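Long-range contacts in post-proline cleaving enzyme (Rickettsia typhi, PDB 4HVT), which probably cleaves peptides on the carboxyl side of proline, acting as a serine endopeptidase of the prolyl oligopeptidase family: residues Thr480-Tyr485 and Val512-Arg517; Glu450-Thr455 and Ile462-Val467; Asn171-Ile176 and Trp221-Ser226. All coordinates share one frame; numbering follows the deposited sequence.

Interaction 1 of 3, residues Thr480-Tyr485 and Val512-Arg517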
# COMPACT_ATOMS: atom_id res chain seq x y z
N THR A 480 -12.38 -11.31 -19.32
CA THR A 480 -12.23 -11.52 -17.89
C THR A 480 -10.89 -10.98 -17.50
O THR A 480 -9.90 -11.21 -18.21
CB THR A 480 -12.35 -13.02 -17.55
OG1 THR A 480 -13.65 -13.48 -17.92
CG2 THR A 480 -12.07 -13.32 -16.07
N LEU A 481 -10.87 -10.22 -16.41
CA LEU A 481 -9.64 -9.69 -15.85
C LEU A 481 -9.45 -10.26 -14.44
O LEU A 481 -10.27 -10.04 -13.51
CB LEU A 481 -9.69 -8.17 -15.89
CG LEU A 481 -8.49 -7.23 -15.82
CD1 LEU A 481 -7.25 -7.79 -16.54
CD2 LEU A 481 -9.09 -5.96 -16.47
N LEU A 482 -8.37 -11.02 -14.30
CA LEU A 482 -8.04 -11.72 -13.07
C LEU A 482 -6.81 -11.03 -12.47
O LEU A 482 -5.79 -10.86 -13.15
CB LEU A 482 -7.71 -13.17 -13.38
CG LEU A 482 -7.04 -14.06 -12.33
CD1 LEU A 482 -7.84 -14.19 -11.01
CD2 LEU A 482 -6.76 -15.42 -12.95
N GLU A 483 -6.92 -10.66 -11.20
CA GLU A 483 -5.84 -9.99 -10.46
C GLU A 483 -5.49 -10.75 -9.19
O GLU A 483 -6.34 -11.47 -8.62
CB GLU A 483 -6.31 -8.58 -10.10
CG GLU A 483 -6.62 -7.73 -11.34
CD GLU A 483 -6.82 -6.26 -11.01
OE1 GLU A 483 -5.92 -5.66 -10.38
OE2 GLU A 483 -7.86 -5.72 -11.39
N ALA A 484 -4.22 -10.63 -8.77
CA ALA A 484 -3.77 -11.12 -7.50
C ALA A 484 -2.45 -10.42 -7.20
O ALA A 484 -1.95 -9.68 -8.02
CB ALA A 484 -3.59 -12.62 -7.46
N TYR A 485 -1.99 -10.60 -5.98
CA TYR A 485 -0.76 -9.99 -5.47
C TYR A 485 0.09 -11.15 -4.95
O TYR A 485 1.07 -11.54 -5.60
CB TYR A 485 -1.03 -8.93 -4.38
CG TYR A 485 0.24 -8.20 -3.91
CD1 TYR A 485 0.90 -7.29 -4.74
CD2 TYR A 485 0.76 -8.46 -2.67
CE1 TYR A 485 2.05 -6.62 -4.34
CE2 TYR A 485 1.89 -7.79 -2.23
CZ TYR A 485 2.51 -6.86 -3.06
OH TYR A 485 3.65 -6.27 -2.52
N VAL A 512 -12.12 -10.69 -11.52
CA VAL A 512 -11.80 -11.73 -10.57
C VAL A 512 -10.60 -11.34 -9.74
O VAL A 512 -9.64 -10.82 -10.27
CB VAL A 512 -11.52 -13.09 -11.23
CG1 VAL A 512 -11.35 -14.20 -10.22
CG2 VAL A 512 -12.66 -13.45 -12.17
N LEU A 513 -10.72 -11.60 -8.44
CA LEU A 513 -9.62 -11.38 -7.50
C LEU A 513 -9.35 -12.68 -6.78
O LEU A 513 -10.24 -13.21 -6.11
CB LEU A 513 -10.03 -10.34 -6.43
CG LEU A 513 -9.02 -9.98 -5.34
CD1 LEU A 513 -7.91 -9.19 -5.95
CD2 LEU A 513 -9.76 -9.15 -4.29
N ALA A 514 -8.11 -13.14 -6.85
CA ALA A 514 -7.68 -14.41 -6.24
C ALA A 514 -6.79 -14.22 -5.00
O ALA A 514 -5.76 -13.60 -5.04
CB ALA A 514 -6.97 -15.27 -7.27
N ASN A 515 -7.23 -14.79 -3.88
CA ASN A 515 -6.54 -14.65 -2.62
C ASN A 515 -5.50 -15.75 -2.43
O ASN A 515 -5.54 -16.62 -1.53
CB ASN A 515 -7.60 -14.63 -1.50
CG ASN A 515 -8.55 -13.46 -1.68
OD1 ASN A 515 -9.68 -13.65 -2.10
ND2 ASN A 515 -8.09 -12.25 -1.37
N ILE A 516 -4.53 -15.69 -3.29
CA ILE A 516 -3.51 -16.72 -3.33
C ILE A 516 -2.52 -16.70 -2.16
O ILE A 516 -2.34 -15.68 -1.46
CB ILE A 516 -2.71 -16.63 -4.66
CG1 ILE A 516 -1.76 -15.40 -4.71
CG2 ILE A 516 -3.69 -16.74 -5.85
CD1 ILE A 516 -1.08 -15.18 -6.07
N ARG A 517 -1.92 -17.84 -1.91
CA ARG A 517 -0.91 -17.91 -0.83
C ARG A 517 0.27 -16.97 -1.10
O ARG A 517 0.47 -16.56 -2.23
CB ARG A 517 -0.50 -19.35 -0.55
CG ARG A 517 -1.57 -20.09 0.24
CD ARG A 517 -1.31 -21.57 0.37
NE ARG A 517 -1.50 -22.29 -0.90
CZ ARG A 517 -1.39 -23.61 -1.04
NH1 ARG A 517 -1.11 -24.38 0.02
NH2 ARG A 517 -1.56 -24.16 -2.22
O HOH W 1 -3.85 -11.86 -4.07

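Interaction 2 of 3, residues Glu450-Thr455 and Ile462-Val467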
# COMPACT_ATOMS: atom_id res chain seq x y z
N GLU A 450 -19.82 -13.01 -6.22
CA GLU A 450 -19.75 -14.34 -5.65
C GLU A 450 -18.39 -14.58 -5.00
O GLU A 450 -17.35 -14.32 -5.61
CB GLU A 450 -19.96 -15.40 -6.70
CG GLU A 450 -21.36 -15.69 -7.14
CD GLU A 450 -21.35 -16.87 -8.08
OE1 GLU A 450 -21.60 -16.67 -9.28
OE2 GLU A 450 -20.98 -17.99 -7.62
N GLN A 451 -18.42 -15.16 -3.81
CA GLN A 451 -17.18 -15.65 -3.18
C GLN A 451 -17.09 -17.13 -3.38
O GLN A 451 -18.00 -17.87 -3.03
CB GLN A 451 -17.15 -15.29 -1.69
CG GLN A 451 -15.92 -15.79 -1.02
CD GLN A 451 -15.78 -15.31 0.40
OE1 GLN A 451 -16.58 -14.47 0.89
NE2 GLN A 451 -14.77 -15.85 1.09
N LYS A 452 -16.05 -17.55 -4.09
CA LYS A 452 -15.87 -18.89 -4.49
C LYS A 452 -14.51 -19.42 -4.01
O LYS A 452 -13.74 -18.69 -3.39
CB LYS A 452 -16.00 -18.93 -6.03
CG LYS A 452 -17.39 -18.59 -6.56
CD LYS A 452 -17.42 -18.47 -8.07
CE LYS A 452 -17.42 -19.83 -8.76
NZ LYS A 452 -18.81 -20.31 -8.98
N GLU A 453 -14.27 -20.71 -4.22
CA GLU A 453 -12.97 -21.34 -3.94
C GLU A 453 -12.49 -22.25 -5.04
O GLU A 453 -13.24 -22.98 -5.63
CB GLU A 453 -13.00 -22.14 -2.66
CG GLU A 453 -13.37 -21.30 -1.44
CD GLU A 453 -13.29 -22.09 -0.15
OE1 GLU A 453 -13.55 -23.33 -0.21
OE2 GLU A 453 -12.95 -21.47 0.91
N ALA A 454 -11.21 -22.20 -5.31
CA ALA A 454 -10.58 -23.16 -6.22
C ALA A 454 -9.83 -24.18 -5.37
O ALA A 454 -9.53 -23.92 -4.22
CB ALA A 454 -9.64 -22.41 -7.14
N THR A 455 -9.51 -25.33 -5.96
CA THR A 455 -8.65 -26.34 -5.35
C THR A 455 -7.27 -26.31 -5.97
O THR A 455 -7.06 -26.55 -7.16
CB THR A 455 -9.32 -27.72 -5.36
OG1 THR A 455 -10.60 -27.57 -4.71
CG2 THR A 455 -8.54 -28.69 -4.57
N ILE A 462 -8.48 -22.08 -2.23
CA ILE A 462 -8.02 -20.74 -2.48
C ILE A 462 -9.25 -19.91 -2.76
O ILE A 462 -9.95 -20.17 -3.72
CB ILE A 462 -7.10 -20.71 -3.76
CG1 ILE A 462 -5.96 -21.74 -3.65
CG2 ILE A 462 -6.55 -19.31 -4.03
CD1 ILE A 462 -5.09 -21.68 -2.41
N PRO A 463 -9.50 -18.89 -1.94
CA PRO A 463 -10.64 -18.03 -2.18
C PRO A 463 -10.44 -17.21 -3.43
O PRO A 463 -9.32 -16.81 -3.76
CB PRO A 463 -10.65 -17.07 -1.00
CG PRO A 463 -9.79 -17.69 0.03
CD PRO A 463 -8.77 -18.51 -0.72
N TYR A 464 -11.54 -16.92 -4.10
CA TYR A 464 -11.56 -15.88 -5.07
C TYR A 464 -12.94 -15.21 -5.14
O TYR A 464 -13.96 -15.82 -4.79
CB TYR A 464 -11.11 -16.35 -6.47
CG TYR A 464 -11.97 -17.36 -7.20
CD1 TYR A 464 -11.82 -18.74 -6.98
CD2 TYR A 464 -12.87 -16.96 -8.15
CE1 TYR A 464 -12.55 -19.70 -7.68
CE2 TYR A 464 -13.60 -17.90 -8.86
CZ TYR A 464 -13.44 -19.27 -8.64
OH TYR A 464 -14.26 -20.16 -9.37
N PHE A 465 -12.92 -13.96 -5.57
CA PHE A 465 -14.07 -13.09 -5.73
C PHE A 465 -14.36 -12.84 -7.20
O PHE A 465 -13.49 -12.40 -7.99
CB PHE A 465 -13.87 -11.81 -4.95
CG PHE A 465 -13.85 -12.05 -3.48
CD1 PHE A 465 -15.01 -12.04 -2.74
CD2 PHE A 465 -12.66 -12.34 -2.84
CE1 PHE A 465 -14.99 -12.29 -1.36
CE2 PHE A 465 -12.61 -12.63 -1.52
CZ PHE A 465 -13.77 -12.56 -0.73
N LEU A 466 -15.59 -13.17 -7.57
CA LEU A 466 -16.03 -13.10 -8.93
C LEU A 466 -17.15 -12.05 -9.03
O LEU A 466 -18.14 -12.13 -8.28
CB LEU A 466 -16.59 -14.47 -9.31
CG LEU A 466 -17.30 -14.56 -10.64
CD1 LEU A 466 -16.40 -14.33 -11.85
CD2 LEU A 466 -17.98 -15.93 -10.74
N VAL A 467 -17.00 -11.06 -9.93
CA VAL A 467 -18.00 -10.00 -10.13
C VAL A 467 -18.36 -9.96 -11.62
O VAL A 467 -17.48 -9.96 -12.50
CB VAL A 467 -17.48 -8.62 -9.72
CG1 VAL A 467 -18.46 -7.49 -10.09
CG2 VAL A 467 -17.25 -8.60 -8.23
O HOH W 2 -14.63 -22.56 -8.20

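Interaction 3 of 3, residues Asn171-Ile176 and Trp221-Ser226. With EDO (1,2-ethanediol), chain B.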
# COMPACT_ATOMS: atom_id res chain seq x y z
N ASN A 171 11.26 30.04 8.18
CA ASN A 171 12.39 29.45 8.95
C ASN A 171 11.96 28.33 9.92
O ASN A 171 12.68 28.02 10.88
CB ASN A 171 13.21 30.52 9.72
CG ASN A 171 13.65 31.66 8.82
OD1 ASN A 171 14.18 31.42 7.75
ND2 ASN A 171 13.35 32.88 9.22
N GLY A 172 10.81 27.71 9.64
CA GLY A 172 10.34 26.59 10.44
C GLY A 172 11.06 25.31 10.12
O GLY A 172 11.98 25.30 9.29
N PHE A 173 10.65 24.21 10.74
CA PHE A 173 11.23 22.89 10.45
C PHE A 173 11.08 22.48 8.98
O PHE A 173 9.95 22.33 8.48
CB PHE A 173 10.66 21.82 11.36
CG PHE A 173 11.12 21.93 12.79
CD1 PHE A 173 12.43 21.58 13.14
CD2 PHE A 173 10.24 22.29 13.79
CE1 PHE A 173 12.82 21.67 14.42
CE2 PHE A 173 10.65 22.37 15.13
CZ PHE A 173 11.93 22.04 15.43
N GLU A 174 12.22 22.26 8.33
CA GLU A 174 12.31 21.88 6.90
C GLU A 174 13.76 21.44 6.76
O GLU A 174 14.65 22.19 7.22
CB GLU A 174 12.05 23.09 6.05
CG GLU A 174 12.24 22.82 4.57
CD GLU A 174 12.18 24.07 3.72
OE1 GLU A 174 12.38 25.19 4.24
OE2 GLU A 174 11.96 23.92 2.48
N PRO A 175 14.02 20.26 6.18
CA PRO A 175 15.37 19.74 6.25
C PRO A 175 16.29 20.34 5.19
O PRO A 175 16.57 19.71 4.20
CB PRO A 175 15.18 18.25 6.05
CG PRO A 175 13.99 18.14 5.16
CD PRO A 175 13.09 19.27 5.62
N ILE A 176 16.80 21.52 5.46
CA ILE A 176 17.69 22.24 4.58
C ILE A 176 19.01 22.55 5.28
O ILE A 176 19.05 22.81 6.49
CB ILE A 176 17.07 23.55 4.06
CG1 ILE A 176 16.63 24.50 5.17
CG2 ILE A 176 15.82 23.21 3.25
CD1 ILE A 176 16.40 25.93 4.70
N TRP A 221 16.10 17.45 16.63
CA TRP A 221 16.36 18.77 16.08
C TRP A 221 15.50 19.80 16.78
O TRP A 221 14.24 19.64 16.87
CB TRP A 221 16.12 18.77 14.58
CG TRP A 221 16.63 19.97 13.83
CD1 TRP A 221 17.63 20.83 14.21
CD2 TRP A 221 16.22 20.38 12.52
NE1 TRP A 221 17.80 21.79 13.26
CE2 TRP A 221 16.94 21.54 12.21
CE3 TRP A 221 15.30 19.89 11.61
CZ2 TRP A 221 16.81 22.20 10.98
CZ3 TRP A 221 15.11 20.59 10.40
CH2 TRP A 221 15.88 21.74 10.12
N LYS A 222 16.15 20.85 17.28
CA LYS A 222 15.57 21.95 18.05
C LYS A 222 15.32 23.15 17.18
O LYS A 222 16.12 23.52 16.30
CB LYS A 222 16.53 22.35 19.20
CG LYS A 222 16.81 21.27 20.24
CD LYS A 222 17.99 21.67 21.15
CE LYS A 222 17.75 22.90 21.98
NZ LYS A 222 16.64 22.57 22.89
N ARG A 223 14.20 23.78 17.45
CA ARG A 223 13.82 25.01 16.78
C ARG A 223 14.89 26.06 16.94
O ARG A 223 15.49 26.22 18.03
CB ARG A 223 12.44 25.52 17.27
CG ARG A 223 11.93 26.69 16.48
CD ARG A 223 10.53 27.15 16.91
NE ARG A 223 9.51 26.11 16.86
CZ ARG A 223 8.92 25.68 15.75
NH1 ARG A 223 9.23 26.20 14.56
NH2 ARG A 223 8.03 24.72 15.83
N GLY A 224 15.17 26.73 15.83
CA GLY A 224 16.08 27.84 15.76
C GLY A 224 17.50 27.47 15.42
O GLY A 224 18.30 28.36 15.15
N GLU A 225 17.84 26.17 15.51
CA GLU A 225 19.20 25.68 15.25
C GLU A 225 19.36 25.17 13.83
O GLU A 225 18.46 24.57 13.29
CB GLU A 225 19.56 24.55 16.18
CG GLU A 225 19.53 24.97 17.64
CD GLU A 225 20.06 23.91 18.61
OE1 GLU A 225 20.49 22.77 18.18
OE2 GLU A 225 19.99 24.25 19.83
N SER A 226 20.53 25.39 13.24
CA SER A 226 20.85 24.82 11.94
C SER A 226 20.77 23.31 12.01
O SER A 226 21.06 22.71 13.04
CB SER A 226 22.27 25.24 11.51
OG SER A 226 22.56 24.72 10.23
C1 EDO B . 13.51 25.17 12.67
O1 EDO B . 13.52 26.38 13.45
C2 EDO B . 14.78 24.37 13.00
O2 EDO B . 15.87 25.13 12.46
O HOH W 3 11.20 28.35 13.81

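Interaction 1 of 3, residues Thr480-Tyr485 and Val512-Arg517
Leu482 and Val512 share one face of the sheet and Glu483 and Leu513 the other; the flat groups that meet between them are peptide units, not rings. These are neighbouring parallel strands of the alpha/beta-hydrolase sheet, joined by a beta-alpha-beta crossover through helix 498-505. Val512 N donates to Leu481 O at 2.8 Å, tilted 20° from the carbonyl plane. Val512 O then accepts from Glu483 N, and Ala514 N completes the ladder on Glu483 O, nearly along the C=O axis. On the face of Leu482, its CG is anti to the backbone N (chi1 167°), which carries CD1 across to Val512 CG1 at 3.6 Å. The same methyl reaches Ala514 CB at 4.0 Å, and helix 536-551 covers this side with Phe542 and Ser546. On the other face the carboxylate of Glu483 leaves the contact for a salt bridge with Lys563. Beyond the last of these bonds the backbones part, and a water bridges the next rung, accepting from Tyr485 N and donating to Ala514 O. The Tyr485 ring leads away to the probable nucleophile elbow, consistent with the oxyanion-hole tyrosine of prolyl oligopeptidases. Ala484 instead turns its CB toward the partner segment, 3.4 Å from Ala514 O, and Ile516 CD1 meets that methyl at 3.8 Å.

Interaction 2 of 3, residues Glu450-Thr455 and Ile462-Val467
Lys452 and Tyr464 are held to each other by two backbone hydrogen bonds, the middle pair of an antiparallel beta hairpin at the border of the alpha/beta-hydrolase sheet. Lys452 N gives a nearly straight bond to Tyr464 O at 2.8 Å. In return Tyr464 N binds Lys452 O at 2.9 Å, from a position 45° out of the carbonyl plane. Glu450 with Leu466 and Ala454 with Ile462 form doubly bonded pairs in the same way, six bonds in all. A water adds a further link, accepting from Tyr464 OH at 2.7 Å and donating to Glu453 O. Along the outer strand Lys452 NZ makes a long, weak salt bridge to Glu450 OE2.

On the face shared by Lys452, Tyr464 and Leu466, packing centres on the Tyr464 ring. Its CG sits between the backbone N and the carbonyl carbon, a placement (chi1 65°) that lays the ring back over the partner strand, with Ala454 N at its edge. Lys452 CB lies over one face in a CH-pi contact, 3.8 Å from the centroid. The extended chi2 of the lysine puts CD 3.7 Å from Leu466 CD2; the chain then bends at chi3, which brings CE within 3.2 Å of Tyr464 OH. Helix 536-551 packs against Tyr464 through Val545 and Glu548. On the opposite side of the sheet the extended Gln451 chain runs alongside Phe465. Asn369 and Asn396 bind its amide, which stands 41° from the ring plane and puts OE1 3.5 Å from Phe465 CE1.

Interaction 3 of 3, residues Asn171-Ile176 and Trp221-Ser226
Phe173 and Trp221 meet around a bound 1,2-ethanediol, and no hydrogen bond passes directly between their two segments. The contact joins a loop after strand 167-168 to the end of strand 217-222, two successive sheets of the N-terminal beta-propeller. Phe173 turns its edge to the face of Trp221 in a T-shaped pair, planes 72° apart, with CD1 3.7 Å from Trp221 CE3. Ethanediol C2 lies over that same indole face, while C1 covers a face of the Phe173 ring. At the rim of the indole, near its plane, Glu174 O comes within 3.2 Å of Trp221 CH2. On the far side of Phe173, its CE2 sits over the Arg223 guanidinium, 3.6 Å from NH2. A bend at chi3 (-57°) folds the arginine there, and salt bridges to Glu160 and Asp196 and a hydrogen bond to Lys195 O hold it.

The type II turn from Lys222 to Glu225 supplies two of the diol's three protein hydrogen bonds. Gly224 N donates to ethanediol O1 at 2.9 Å, and that hydroxyl passes a bond on to Asn171 O. Glu225 O takes bonds from ethanediol O2 at 2.8 Å and from Trp221 NE1, the indole donor standing well above the carbonyl plane. A water also bridges Asn171 O and Arg223 NH1. Direct cohesion is therefore aromatic, whereas the polar links run through a water and a diol probably left from crystallisation.

Interaction 3 comes first along the chain, within the beta-propeller; interaction 2 follows and closes before interaction 1 opens. The last two share the mixed sheet of the hydrolase domain, where strand 461-469 lies between 447-455 and 510-514, and 480-483 comes next. Their centres are about 9 Å apart, and Leu513 O to Phe465 N and Pro463 O to Asn515 N are probable hydrogen bonds between them. Helix 536-551 packs against both. Interaction 3 lies across the chain's centre, about 47 Å from interaction 1 and 53 Å from interaction 2, between centres. Interactions 1 and 2 thus form one end of a single sheet that leads toward the probable active site, while interaction 3 belongs to a remote part of the propeller.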